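Putative uncharacterized protein TTHB187 (Thermus thermophilus HB8, PDB 3SK9) is the N-terminal HD nuclease domain of Cas3, a metal-stimulated endonuclease that cuts single-stranded DNA in CRISPR defence against viruses and plasmids. Local coordinates at residues V71-L76 and E176-L181; G111-L116 and R157-E162; D210-D215 and N243-P248. All coordinates share one frame; numbering follows the deposited sequence.

Contact 1: residues V71-L76 and E176-L181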
ATOM      1  N   VAL A  71       0.001  -0.438  -3.680  1.00 17.15           N
ATOM      2  CA  VAL A  71      -0.093  -1.289  -2.486  1.00 15.00           C
ATOM      3  C   VAL A  71       0.627  -0.608  -1.301  1.00 16.97           C
ATOM      4  O   VAL A  71       0.250  -0.779  -0.116  1.00 16.95           O
ATOM      5  CB  VAL A  71       0.549  -2.641  -2.823  1.00 22.25           C
ATOM      6  CG1 VAL A  71       0.971  -3.382  -1.589  1.00 28.90           C
ATOM      7  CG2 VAL A  71      -0.476  -3.463  -3.729  1.00 24.88           C
ATOM      8  N   GLY A  72       1.664   0.140  -1.616  1.00 19.72           N
ATOM      9  CA  GLY A  72       2.334   0.895  -0.551  1.00 22.85           C
ATOM     10  C   GLY A  72       1.411   1.879   0.178  1.00 22.57           C
ATOM     11  O   GLY A  72       1.755   2.370   1.266  1.00 24.52           O
ATOM     12  N   LEU A  73       0.270   2.211  -0.413  1.00 19.67           N
ATOM     13  CA  LEU A  73      -0.599   3.243   0.184  1.00 19.93           C
ATOM     14  C   LEU A  73      -1.640   2.624   1.099  1.00 20.55           C
ATOM     15  O   LEU A  73      -2.502   3.348   1.603  1.00 19.93           O
ATOM     16  CB  LEU A  73      -1.311   4.051  -0.894  1.00 24.08           C
ATOM     17  CG  LEU A  73      -0.363   4.638  -1.962  1.00 25.76           C
ATOM     18  CD1 LEU A  73      -1.202   5.161  -3.080  1.00 33.79           C
ATOM     19  CD2 LEU A  73       0.510   5.710  -1.357  1.00 27.94           C
ATOM     20  N   HIS A  74      -1.581   1.310   1.322  1.00 16.76           N
ATOM     21  CA  HIS A  74      -2.581   0.615   2.177  1.00 17.98           C
ATOM     22  C   HIS A  74      -2.813   1.328   3.513  1.00 24.98           C
ATOM     23  O   HIS A  74      -3.941   1.395   3.980  1.00 23.12           O
ATOM     24  CB  HIS A  74      -2.082  -0.837   2.411  1.00 17.03           C
ATOM     25  CG  HIS A  74      -3.005  -1.753   3.175  1.00 23.99           C
ATOM     26  ND1 HIS A  74      -2.930  -1.904   4.546  1.00 28.44           N
ATOM     27  CD2 HIS A  74      -3.953  -2.628   2.753  1.00 29.43           C
ATOM     28  CE1 HIS A  74      -3.785  -2.837   4.935  1.00 29.24           C
ATOM     29  NE2 HIS A  74      -4.431  -3.283   3.868  1.00 26.29           N
ATOM     30  N   ASP A  75      -1.753   1.826   4.154  1.00 18.96           N
ATOM     31  CA  ASP A  75      -1.918   2.426   5.495  1.00 18.80           C
ATOM     32  C   ASP A  75      -1.876   3.940   5.452  1.00 19.29           C
ATOM     33  O   ASP A  75      -1.610   4.579   6.476  1.00 20.52           O
ATOM     34  CB  ASP A  75      -0.857   1.882   6.494  1.00 19.44           C
ATOM     35  CG  ASP A  75      -1.224   0.499   7.062  1.00 27.47           C
ATOM     36  OD1 ASP A  75      -2.228  -0.150   6.629  1.00 27.21           O
ATOM     37  OD2 ASP A  75      -0.490   0.054   7.967  1.00 30.50           O
ATOM     38  N   LEU A  76      -2.149   4.524   4.290  1.00 19.15           N
ATOM     39  CA  LEU A  76      -2.176   5.972   4.180  1.00 17.92           C
ATOM     40  C   LEU A  76      -3.234   6.589   5.139  1.00 22.01           C
ATOM     41  O   LEU A  76      -3.074   7.719   5.641  1.00 22.46           O
ATOM     42  CB  LEU A  76      -2.469   6.388   2.734  1.00 17.70           C
ATOM     43  CG  LEU A  76      -2.485   7.902   2.553  1.00 20.29           C
ATOM     44  CD1 LEU A  76      -1.082   8.441   2.842  1.00 22.76           C
ATOM     45  CD2 LEU A  76      -2.937   8.279   1.101  1.00 22.63           C
ATOM     46  N   GLU A 176       5.775  10.803  -2.562  1.00 21.02           N
ATOM     47  CA  GLU A 176       7.074  10.223  -2.209  1.00 26.16           C
ATOM     48  C   GLU A 176       7.204   8.724  -2.581  1.00 21.06           C
ATOM     49  O   GLU A 176       8.251   8.287  -2.994  1.00 27.14           O
ATOM     50  CB  GLU A 176       7.345  10.440  -0.728  1.00 24.65           C
ATOM     51  CG  GLU A 176       8.710  10.049  -0.252  1.00 33.67           C
ATOM     52  CD  GLU A 176       9.803  11.081  -0.559  1.00 36.67           C
ATOM     53  OE1 GLU A 176       9.549  12.099  -1.238  1.00 35.31           O
ATOM     54  OE2 GLU A 176      10.950  10.875  -0.141  1.00 44.75           O
ATOM     55  N   VAL A 177       6.160   7.954  -2.326  1.00 24.90           N
ATOM     56  CA  VAL A 177       6.146   6.540  -2.670  1.00 22.06           C
ATOM     57  C   VAL A 177       6.172   6.371  -4.184  1.00 22.90           C
ATOM     58  O   VAL A 177       7.011   5.656  -4.693  1.00 25.00           O
ATOM     59  CB  VAL A 177       4.901   5.869  -2.077  1.00 23.13           C
ATOM     60  CG1 VAL A 177       4.792   4.410  -2.571  1.00 25.15           C
ATOM     61  CG2 VAL A 177       4.988   5.914  -0.519  1.00 25.69           C
ATOM     62  N   PHE A 178       5.279   7.049  -4.913  1.00 26.84           N
ATOM     63  CA  PHE A 178       5.270   6.912  -6.386  1.00 28.88           C
ATOM     64  C   PHE A 178       6.607   7.297  -7.001  1.00 30.25           C
ATOM     65  O   PHE A 178       7.132   6.618  -7.896  1.00 29.32           O
ATOM     66  CB  PHE A 178       4.145   7.746  -7.004  1.00 27.97           C
ATOM     67  CG  PHE A 178       2.839   7.027  -7.045  1.00 32.71           C
ATOM     68  CD1 PHE A 178       2.309   6.600  -8.248  1.00 42.78           C
ATOM     69  CD2 PHE A 178       2.190   6.674  -5.880  1.00 42.73           C
ATOM     70  CE1 PHE A 178       1.123   5.884  -8.291  1.00 44.04           C
ATOM     71  CE2 PHE A 178       0.977   5.951  -5.918  1.00 41.19           C
ATOM     72  CZ  PHE A 178       0.447   5.574  -7.116  1.00 41.15           C
ATOM     73  N   ARG A 179       7.184   8.375  -6.503  1.00 27.38           N
ATOM     74  CA  ARG A 179       8.485   8.808  -7.012  1.00 31.82           C
ATOM     75  C   ARG A 179       9.616   7.812  -6.708  1.00 27.16           C
ATOM     76  O   ARG A 179      10.419   7.500  -7.577  1.00 30.65           O
ATOM     77  CB  ARG A 179       8.835  10.183  -6.459  1.00 36.48           C
ATOM     78  CG  ARG A 179      10.170  10.720  -6.995  1.00 39.88           C
ATOM     79  CD  ARG A 179      10.380  12.184  -6.599  1.00 36.39           C
ATOM     80  NE  ARG A 179      10.025  12.451  -5.200  1.00 45.25           N
ATOM     81  CZ  ARG A 179       8.927  13.115  -4.831  1.00 52.20           C
ATOM     82  NH1 ARG A 179       8.091  13.598  -5.744  1.00 57.53           N
ATOM     83  NH2 ARG A 179       8.677  13.332  -3.554  1.00 57.66           N
ATOM     84  N   ARG A 180       9.675   7.317  -5.476  1.00 26.82           N
ATOM     85  CA  ARG A 180      10.676   6.326  -5.092  1.00 28.28           C
ATOM     86  C   ARG A 180      10.604   5.013  -5.901  1.00 25.01           C
ATOM     87  O   ARG A 180      11.633   4.420  -6.176  1.00 29.93           O
ATOM     88  CB  ARG A 180      10.580   5.930  -3.602  1.00 35.54           C
ATOM     89  CG  ARG A 180      10.764   6.993  -2.629  1.00 50.41           C
ATOM     90  CD  ARG A 180      12.203   7.232  -2.454  1.00 47.66           C
ATOM     91  NE  ARG A 180      12.220   8.139  -1.360  1.00 44.29           N
ATOM     92  CZ  ARG A 180      12.615   7.905  -0.117  1.00 37.68           C
ATOM     93  NH1 ARG A 180      13.296   6.827   0.286  1.00 33.93           N
ATOM     94  NH2 ARG A 180      12.381   8.888   0.707  1.00 35.87           N
ATOM     95  N   LEU A 181       9.391   4.555  -6.208  1.00 26.04           N
ATOM     96  CA  LEU A 181       9.160   3.307  -6.958  1.00 27.12           C
ATOM     97  C   LEU A 181       9.266   3.481  -8.456  1.00 34.79           C
ATOM     98  O   LEU A 181       9.321   2.494  -9.196  1.00 30.27           O
ATOM     99  CB  LEU A 181       7.754   2.759  -6.684  1.00 29.00           C
ATOM    100  CG  LEU A 181       7.655   1.835  -5.467  1.00 31.27           C
ATOM    101  CD1 LEU A 181       8.249   0.460  -5.729  1.00 27.95           C
ATOM    102  CD2 LEU A 181       8.291   2.475  -4.233  1.00 27.06           C
TER
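Leu73 and Phe178 make the tight part of this buried contact: CD1 of Leu73 lies 3.7 Å from CE2 of Phe178, in the plane of the ring and at its edge. The two side chains cross at about a right angle, so the methyl meets the rim and does not lie over a face. The first torsion of Leu73 (chi1 -52°), with CG beside the backbone N and anti to the carbonyl carbon, brings the branch point up beside helix 165-181, with CD1 turned to the Phe178 ring and CD2 to Val177. The second methyl sits more loosely, with Leu73 CD2 4.5 Å from Val177 CB. Val177 itself points at the turn, and because Gly72 has no side chain, Val177 CG1 comes to 4.7 Å from Gly72 CA. No hydrogen bond joins the segments, and the packing is wholly apolar; Met30 of helix 26-43 touches both Leu73 and Val177.

The other flank of the helix is polar and more exposed. Here Glu176 is gripped by two arginines through different oxygens: Arg179 NH2 is 2.8 Å from Glu176 OE1, met nearly along the C-O direction, and Arg180 NH2 is 2.6 Å from the anti lone pair of Glu176 OE2. Both oxygens lie close to the guanidinium planes.

Directly after Leu73 come two ligands of the divalent-metal site, His74 and Asp75. His74 ND1 donates to Asp75 OD1 at 2.8 Å, tilted from the ring plane and from above the carboxylate, and His110 also bonds OD1. Two overlapping type I turns, Val71-His74 and Leu73-Leu76, hold this pair, the HD signature of the metal-binding nuclease fold.

Contact 2: residues G111-L116 and R157-E162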
ATOM      1  N   GLY A 111      -8.395   1.878   7.696  1.00 17.38           N
ATOM      2  CA  GLY A 111      -8.644   1.547   6.288  1.00 16.73           C
ATOM      3  C   GLY A 111      -9.797   2.315   5.659  1.00 19.14           C
ATOM      4  O   GLY A 111      -9.806   2.569   4.433  1.00 21.06           O
ATOM      5  N   VAL A 112     -10.735   2.766   6.496  1.00 18.58           N
ATOM      6  CA  VAL A 112     -11.827   3.623   6.030  1.00 17.20           C
ATOM      7  C   VAL A 112     -11.231   4.950   5.573  1.00 20.09           C
ATOM      8  O   VAL A 112     -11.596   5.495   4.507  1.00 19.81           O
ATOM      9  CB  VAL A 112     -12.872   3.875   7.132  1.00 19.13           C
ATOM     10  CG1 VAL A 112     -13.926   4.872   6.680  1.00 23.50           C
ATOM     11  CG2 VAL A 112     -13.533   2.570   7.579  1.00 19.78           C
ATOM     12  N   PHE A 113     -10.317   5.494   6.378  1.00 18.89           N
ATOM     13  CA  PHE A 113      -9.601   6.718   5.943  1.00 18.09           C
ATOM     14  C   PHE A 113      -8.778   6.457   4.704  1.00 16.37           C
ATOM     15  O   PHE A 113      -8.730   7.301   3.792  1.00 18.14           O
ATOM     16  CB  PHE A 113      -8.716   7.268   7.040  1.00 18.66           C
ATOM     17  CG  PHE A 113      -9.495   7.864   8.203  1.00 21.79           C
ATOM     18  CD1 PHE A 113      -9.776   9.216   8.243  1.00 31.55           C
ATOM     19  CD2 PHE A 113      -9.947   7.057   9.224  1.00 27.45           C
ATOM     20  CE1 PHE A 113     -10.473   9.761   9.325  1.00 24.50           C
ATOM     21  CE2 PHE A 113     -10.641   7.598  10.307  1.00 34.08           C
ATOM     22  CZ  PHE A 113     -10.900   8.941  10.349  1.00 24.75           C
ATOM     23  N   THR A 114      -8.144   5.290   4.600  1.00 19.44           N
ATOM     24  CA  THR A 114      -7.347   5.045   3.394  1.00 23.75           C
ATOM     25  C   THR A 114      -8.300   5.123   2.196  1.00 22.68           C
ATOM     26  O   THR A 114      -7.983   5.739   1.166  1.00 19.46           O
ATOM     27  CB  THR A 114      -6.680   3.643   3.434  1.00 20.13           C
ATOM     28  OG1 THR A 114      -5.727   3.617   4.485  1.00 19.01           O
ATOM     29  CG2 THR A 114      -5.987   3.303   2.051  1.00 19.54           C
ATOM     30  N   GLU A 115      -9.462   4.482   2.302  1.00 16.51           N
ATOM     31  CA  GLU A 115     -10.374   4.492   1.163  1.00 18.20           C
ATOM     32  C   GLU A 115     -10.806   5.942   0.795  1.00 21.82           C
ATOM     33  O   GLU A 115     -10.787   6.321  -0.370  1.00 20.36           O
ATOM     34  CB  GLU A 115     -11.584   3.582   1.402  1.00 22.33           C
ATOM     35  CG  GLU A 115     -12.661   3.675   0.280  1.00 17.72           C
ATOM     36  CD  GLU A 115     -13.876   2.822   0.542  1.00 26.72           C
ATOM     37  OE1 GLU A 115     -13.902   2.120   1.576  1.00 26.94           O
ATOM     38  OE2 GLU A 115     -14.805   2.833  -0.300  1.00 27.59           O
ATOM     39  N   LEU A 116     -11.210   6.747   1.786  1.00 19.59           N
ATOM     40  CA  LEU A 116     -11.629   8.129   1.495  1.00 19.36           C
ATOM     41  C   LEU A 116     -10.499   8.947   0.879  1.00 24.06           C
ATOM     42  O   LEU A 116     -10.748   9.713  -0.033  1.00 21.76           O
ATOM     43  CB  LEU A 116     -12.111   8.830   2.743  1.00 21.20           C
ATOM     44  CG  LEU A 116     -13.414   8.255   3.304  1.00 23.21           C
ATOM     45  CD1 LEU A 116     -13.715   8.906   4.659  1.00 26.05           C
ATOM     46  CD2 LEU A 116     -14.498   8.500   2.302  1.00 29.60           C
ATOM     47  N   ARG A 157     -16.466  13.361   9.932  1.00 31.99           N
ATOM     48  CA  ARG A 157     -16.552  14.208  11.135  1.00 37.09           C
ATOM     49  C   ARG A 157     -15.134  14.604  11.618  1.00 42.27           C
ATOM     50  O   ARG A 157     -14.840  15.779  11.915  1.00 39.48           O
ATOM     51  CB  ARG A 157     -17.337  13.482  12.237  1.00 33.33           C
ATOM     52  CG  ARG A 157     -18.587  14.206  12.720  1.00 53.87           C
ATOM     53  CD  ARG A 157     -19.434  13.348  13.687  1.00 58.49           C
ATOM     54  NE  ARG A 157     -20.309  12.413  12.972  1.00 62.03           N
ATOM     55  CZ  ARG A 157     -20.437  11.110  13.244  1.00 62.01           C
ATOM     56  NH1 ARG A 157     -19.749  10.555  14.247  1.00 63.47           N
ATOM     57  NH2 ARG A 157     -21.271  10.358  12.518  1.00 47.22           N
ATOM     58  N   HIS A 158     -14.238  13.630  11.670  1.00 32.02           N
ATOM     59  CA  HIS A 158     -12.864  13.905  12.060  1.00 36.74           C
ATOM     60  C   HIS A 158     -12.174  14.808  11.044  1.00 40.67           C
ATOM     61  O   HIS A 158     -11.423  15.723  11.395  1.00 39.43           O
ATOM     62  CB  HIS A 158     -12.058  12.603  12.160  1.00 39.26           C
ATOM     63  CG  HIS A 158     -12.507  11.680  13.251  1.00 43.57           C
ATOM     64  ND1 HIS A 158     -12.146  11.852  14.572  1.00 47.72           N
ATOM     65  CD2 HIS A 158     -13.257  10.554  13.209  1.00 42.07           C
ATOM     66  CE1 HIS A 158     -12.669  10.876  15.294  1.00 48.90           C
ATOM     67  NE2 HIS A 158     -13.342  10.070  14.490  1.00 41.76           N
ATOM     68  N   LEU A 159     -12.418  14.544   9.775  1.00 30.64           N
ATOM     69  CA  LEU A 159     -11.700  15.241   8.720  1.00 34.90           C
ATOM     70  C   LEU A 159     -12.072  16.723   8.707  1.00 43.77           C
ATOM     71  O   LEU A 159     -11.289  17.561   8.255  1.00 37.44           O
ATOM     72  CB  LEU A 159     -11.985  14.605   7.347  1.00 36.35           C
ATOM     73  CG  LEU A 159     -11.339  13.214   7.206  1.00 34.96           C
ATOM     74  CD1 LEU A 159     -11.694  12.589   5.873  1.00 43.90           C
ATOM     75  CD2 LEU A 159      -9.814  13.321   7.402  1.00 27.71           C
ATOM     76  N   ARG A 160     -13.267  17.048   9.190  1.00 40.31           N
ATOM     77  CA  ARG A 160     -13.713  18.440   9.116  1.00 46.71           C
ATOM     78  C   ARG A 160     -12.954  19.304  10.111  1.00 48.64           C
ATOM     79  O   ARG A 160     -12.671  20.471   9.832  1.00 52.84           O
ATOM     80  CB  ARG A 160     -15.219  18.556   9.330  1.00 45.50           C
ATOM     81  CG  ARG A 160     -16.021  18.134   8.118  1.00 56.37           C
ATOM     82  CD  ARG A 160     -17.485  18.539   8.262  1.00 67.99           C
ATOM     83  NE  ARG A 160     -18.124  17.870   9.396  1.00 71.14           N
ATOM     84  CZ  ARG A 160     -18.778  16.714   9.306  1.00 65.41           C
ATOM     85  NH1 ARG A 160     -18.889  16.103   8.128  1.00 50.93           N
ATOM     86  NH2 ARG A 160     -19.325  16.175  10.388  1.00 66.66           N
ATOM     87  N   THR A 161     -12.594  18.726  11.254  1.00 38.87           N
ATOM     88  CA  THR A 161     -11.929  19.497  12.304  1.00 46.78           C
ATOM     89  C   THR A 161     -10.404  19.350  12.343  1.00 49.61           C
ATOM     90  O   THR A 161      -9.767  19.962  13.180  1.00 47.40           O
ATOM     91  CB  THR A 161     -12.489  19.168  13.710  1.00 58.87           C
ATOM     92  OG1 THR A 161     -12.222  17.800  14.057  1.00 58.31           O
ATOM     93  CG2 THR A 161     -13.991  19.432  13.756  1.00 66.91           C
ATOM     94  N   GLU A 162      -9.799  18.560  11.448  1.00 44.64           N
ATOM     95  CA  GLU A 162      -8.333  18.438  11.477  1.00 43.98           C
ATOM     96  C   GLU A 162      -7.658  19.680  10.885  1.00 38.60           C
ATOM     97  O   GLU A 162      -8.231  20.393  10.034  1.00 32.49           O
ATOM     98  CB  GLU A 162      -7.856  17.182  10.720  1.00 42.98           C
ATOM     99  CG  GLU A 162      -8.131  17.270   9.264  1.00 34.72           C
ATOM    100  CD  GLU A 162      -7.681  16.041   8.444  1.00 38.23           C
ATOM    101  OE1 GLU A 162      -7.727  16.181   7.212  1.00 31.84           O
ATOM    102  OE2 GLU A 162      -7.283  14.977   9.000  1.00 33.91           O
TER
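The ring of Phe113 reaches from helix 110-124 toward helix 149-161 and meets His158 and Leu159 along its rim. Its CZ lies 4.0 Å from His158 CD2 and its CE1 4.1 Å from Leu159 CD2, with both partner atoms near the plane of the phenyl ring. The two encounters differ in direction: Phe113 and His158 cross at about a right angle, whereas Phe113 and Leu159 run past each other in opposite directions.

The three side chains share one first-torsion setting. Phe113, His158 and Leu159 each hold CG beside the backbone N and anti to the carbonyl carbon, and each sends its CB toward the opposite helix. In Phe113 this setting (chi1 -70°) stretches the ring across a wide gap, since Phe113 CA and Leu159 CA, the nearest such pair, are 9.2 Å apart. Leu159 then extends fully, with CD1 anti to CA (chi2 177°); that places CD2 against the phenyl rim, while Leu159 CD1 continues to Leu116 CD1 at 4.4 Å, a looser touch.

No hydrogen bond spans the segments, and His158 joins through a ring carbon. The ring of Phe83 meets Phe113 with nearly perpendicular planes, and Ala155 of helix 149-161 touches both Phe113 and Leu116, extending the apolar patch along that helix.

The segment axes approach no closer than 12.5 Å and cross at -66°, too far apart for backbones to meet. The result is apolar side-chain packing between two steeply inclined, well-separated helices, at the periphery of the mainly helical HD domain.

Contact 3: residues D210-D215 and N243-P248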
ATOM      1  N   ASP A 210       1.167  -5.911   3.197  1.00 17.81           N
ATOM      2  CA  ASP A 210       1.050  -5.125   4.458  1.00 16.87           C
ATOM      3  C   ASP A 210       1.330  -6.047   5.659  1.00 17.34           C
ATOM      4  O   ASP A 210       2.030  -5.654   6.607  1.00 19.71           O
ATOM      5  CB  ASP A 210      -0.352  -4.510   4.618  1.00 21.27           C
ATOM      6  CG  ASP A 210      -0.500  -3.729   5.947  1.00 37.66           C
ATOM      7  OD1 ASP A 210       0.073  -2.633   6.052  1.00 30.64           O
ATOM      8  OD2 ASP A 210      -1.159  -4.234   6.882  1.00 32.91           O
ATOM      9  N   TRP A 211       0.806  -7.261   5.593  1.00 17.39           N
ATOM     10  CA  TRP A 211       1.063  -8.263   6.651  1.00 17.30           C
ATOM     11  C   TRP A 211       2.566  -8.532   6.808  1.00 18.21           C
ATOM     12  O   TRP A 211       3.108  -8.447   7.929  1.00 16.76           O
ATOM     13  CB  TRP A 211       0.324  -9.549   6.338  1.00 15.52           C
ATOM     14  CG  TRP A 211       0.617 -10.647   7.320  1.00 15.82           C
ATOM     15  CD1 TRP A 211       0.183 -10.708   8.614  1.00 19.58           C
ATOM     16  CD2 TRP A 211       1.333 -11.830   7.073  1.00 17.88           C
ATOM     17  NE1 TRP A 211       0.618 -11.856   9.197  1.00 20.96           N
ATOM     18  CE2 TRP A 211       1.313 -12.582   8.273  1.00 20.25           C
ATOM     19  CE3 TRP A 211       1.975 -12.362   5.936  1.00 19.42           C
ATOM     20  CZ2 TRP A 211       1.921 -13.820   8.384  1.00 21.64           C
ATOM     21  CZ3 TRP A 211       2.597 -13.582   6.045  1.00 28.72           C
ATOM     22  CH2 TRP A 211       2.580 -14.305   7.271  1.00 23.53           C
ATOM     23  N   VAL A 212       3.242  -8.861   5.707  1.00 15.81           N
ATOM     24  CA  VAL A 212       4.702  -9.157   5.773  1.00 17.22           C
ATOM     25  C   VAL A 212       5.411  -7.927   6.388  1.00 19.95           C
ATOM     26  O   VAL A 212       6.173  -8.050   7.357  1.00 21.20           O
ATOM     27  CB  VAL A 212       5.295  -9.413   4.386  1.00 16.68           C
ATOM     28  CG1 VAL A 212       6.838  -9.571   4.450  1.00 16.26           C
ATOM     29  CG2 VAL A 212       4.716 -10.664   3.801  1.00 17.90           C
ATOM     30  N   ALA A 213       5.153  -6.749   5.826  1.00 17.96           N
ATOM     31  CA  ALA A 213       5.894  -5.522   6.234  1.00 19.97           C
ATOM     32  C   ALA A 213       5.599  -5.092   7.660  1.00 19.91           C
ATOM     33  O   ALA A 213       6.418  -4.406   8.313  1.00 22.58           O
ATOM     34  CB  ALA A 213       5.597  -4.380   5.249  1.00 16.13           C
ATOM     35  N   SER A 214       4.480  -5.569   8.199  1.00 18.87           N
ATOM     36  CA  SER A 214       4.072  -5.162   9.542  1.00 20.24           C
ATOM     37  C   SER A 214       4.803  -5.934  10.638  1.00 22.53           C
ATOM     38  O   SER A 214       4.609  -5.635  11.824  1.00 21.90           O
ATOM     39  CB  SER A 214       2.554  -5.379   9.734  1.00 21.32           C
ATOM     40  OG  SER A 214       1.839  -4.327   9.096  1.00 24.07           O
ATOM     41  N   ASP A 215       5.581  -6.950  10.255  1.00 20.39           N
ATOM     42  CA  ASP A 215       6.257  -7.800  11.261  1.00 20.94           C
ATOM     43  C   ASP A 215       7.665  -7.255  11.526  1.00 20.84           C
ATOM     44  O   ASP A 215       8.533  -7.328  10.670  1.00 19.72           O
ATOM     45  CB  ASP A 215       6.336  -9.240  10.756  1.00 20.07           C
ATOM     46  CG  ASP A 215       6.883 -10.220  11.823  1.00 29.10           C
ATOM     47  OD1 ASP A 215       7.564  -9.794  12.804  1.00 23.28           O
ATOM     48  OD2 ASP A 215       6.627 -11.420  11.661  1.00 24.88           O
ATOM     49  N   ASN A 243      11.781 -15.437   1.654  1.00 22.14           N
ATOM     50  CA  ASN A 243      12.502 -16.707   1.819  1.00 27.28           C
ATOM     51  C   ASN A 243      12.124 -17.409   3.140  1.00 34.63           C
ATOM     52  O   ASN A 243      11.775 -18.575   3.138  1.00 29.50           O
ATOM     53  CB  ASN A 243      14.019 -16.484   1.721  1.00 28.97           C
ATOM     54  CG  ASN A 243      14.472 -16.174   0.315  1.00 32.54           C
ATOM     55  OD1 ASN A 243      13.723 -16.367  -0.653  1.00 40.55           O
ATOM     56  ND2 ASN A 243      15.715 -15.697   0.184  1.00 42.57           N
ATOM     57  N   ARG A 244      12.157 -16.683   4.256  1.00 29.17           N
ATOM     58  CA  ARG A 244      11.809 -17.249   5.561  1.00 34.12           C
ATOM     59  C   ARG A 244      10.353 -17.736   5.612  1.00 37.97           C
ATOM     60  O   ARG A 244      10.065 -18.820   6.140  1.00 35.99           O
ATOM     61  CB  ARG A 244      12.067 -16.216   6.678  1.00 35.06           C
ATOM     62  CG  ARG A 244      11.828 -16.749   8.101  1.00 57.11           C
ATOM     63  CD  ARG A 244      12.288 -15.739   9.169  1.00 66.03           C
ATOM     64  NE  ARG A 244      13.490 -15.015   8.755  1.00 74.80           N
ATOM     65  CZ  ARG A 244      13.962 -13.920   9.350  1.00 86.43           C
ATOM     66  NH1 ARG A 244      13.345 -13.408  10.414  1.00 86.02           N
ATOM     67  NH2 ARG A 244      15.055 -13.333   8.878  1.00 87.22           N
ATOM     68  N   LEU A 245       9.426 -16.941   5.075  1.00 31.60           N
ATOM     69  CA  LEU A 245       8.010 -17.281   5.175  1.00 28.46           C
ATOM     70  C   LEU A 245       7.740 -18.547   4.389  1.00 36.56           C
ATOM     71  O   LEU A 245       6.789 -19.262   4.672  1.00 43.62           O
ATOM     72  CB  LEU A 245       7.101 -16.135   4.660  1.00 25.93           C
ATOM     73  CG  LEU A 245       7.056 -14.962   5.638  1.00 33.38           C
ATOM     74  CD1 LEU A 245       6.452 -13.691   5.006  1.00 27.30           C
ATOM     75  CD2 LEU A 245       6.292 -15.370   6.910  1.00 38.61           C
ATOM     76  N   GLY A 246       8.605 -18.848   3.425  1.00 29.71           N
ATOM     77  CA  GLY A 246       8.443 -20.060   2.653  1.00 31.19           C
ATOM     78  C   GLY A 246       8.975 -21.334   3.299  1.00 35.63           C
ATOM     79  O   GLY A 246       8.645 -22.419   2.821  1.00 31.18           O
ATOM     80  N   TRP A 247       9.802 -21.221   4.340  1.00 33.17           N
ATOM     81  CA  TRP A 247      10.441 -22.398   4.961  1.00 37.54           C
ATOM     82  C   TRP A 247       9.371 -23.400   5.423  1.00 33.51           C
ATOM     83  O   TRP A 247       8.255 -23.017   5.836  1.00 34.03           O
ATOM     84  CB  TRP A 247      11.304 -22.029   6.189  1.00 39.78           C
ATOM     85  CG  TRP A 247      12.570 -21.227   5.929  1.00 39.85           C
ATOM     86  CD1 TRP A 247      13.226 -21.078   4.749  1.00 47.91           C
ATOM     87  CD2 TRP A 247      13.341 -20.510   6.907  1.00 49.09           C
ATOM     88  NE1 TRP A 247      14.345 -20.292   4.925  1.00 47.32           N
ATOM     89  CE2 TRP A 247      14.427 -19.922   6.240  1.00 49.90           C
ATOM     90  CE3 TRP A 247      13.201 -20.296   8.285  1.00 52.18           C
ATOM     91  CZ2 TRP A 247      15.376 -19.140   6.903  1.00 60.40           C
ATOM     92  CZ3 TRP A 247      14.136 -19.527   8.937  1.00 58.81           C
ATOM     93  CH2 TRP A 247      15.208 -18.957   8.251  1.00 64.38           C
ATOM     94  N   PRO A 248       9.732 -24.674   5.423  1.00 34.79           N
ATOM     95  CA  PRO A 248       8.785 -25.771   5.681  1.00 49.33           C
ATOM     96  C   PRO A 248       7.934 -25.606   6.961  1.00 56.70           C
ATOM     97  O   PRO A 248       6.786 -26.044   6.967  1.00 54.86           O
ATOM     98  CB  PRO A 248       9.691 -26.997   5.790  1.00 44.35           C
ATOM     99  CG  PRO A 248      10.958 -26.635   5.126  1.00 44.86           C
ATOM    100  CD  PRO A 248      11.113 -25.141   5.213  1.00 34.39           C
TER
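This is a small apolar helix-to-helix contact, placed where the C-terminal parts of helix 196-213 and helix 230-246 come together, about 16 Å from the centre of the chain. Leu245 supplies the whole of one side, and its two branches divide the work. CD1 of Leu245 packs 3.7 Å from Val212 CG2 and also lies 4.0 Å from Trp211 CZ3; CD2 of Leu245 touches Trp211 CH2 at 3.9 Å. The six-membered half of the indole therefore does the touching, and the two side chains run past each other in opposite directions. With Trp211 CG anti to the backbone N (chi1 176°), the indole projects outward, nearly square to its helix, and that half reaches Leu245.

One residue before Trp211 stands Asp210, which with His29, His74 and Asp75 makes up the divalent-metal site of HD-family nucleases, so this helix turn carries a site residue and a packing surface side by side. Asp210 OD1 accepts a bond from His29. Val212 also packs on Val36 of helix 26-43, and Trp211 on Ile265 at the chain's end. Just past the contact, Ser214 OG bonds back to Asp210 O at 2.8 Å, approaching from above the carbonyl plane.

Contact 1 is core, about 6 Å from the centre of the chain, whereas contacts 2 and 3 lie on opposite sides of that centre, 30 Å apart, and include more exposed residues. No helix serves two contacts, but helices 149-161, 165-181 and 196-213 follow one another along the chain. All three close without a hydrogen bond across their segments; polar groups instead meet between contact 1 and each of the other two. Thr114 OG1 lies 2.9 Å from His74 O, a probable hydrogen bond tying helix 110-124 to the HD turn. Asp75 OD2 and Asp210 OD1 are 3.3 Å apart, close carboxylates consistent with a shared metal site. Aliphatic groups meet phenyl in contacts 1 and 2, indole in contact 3.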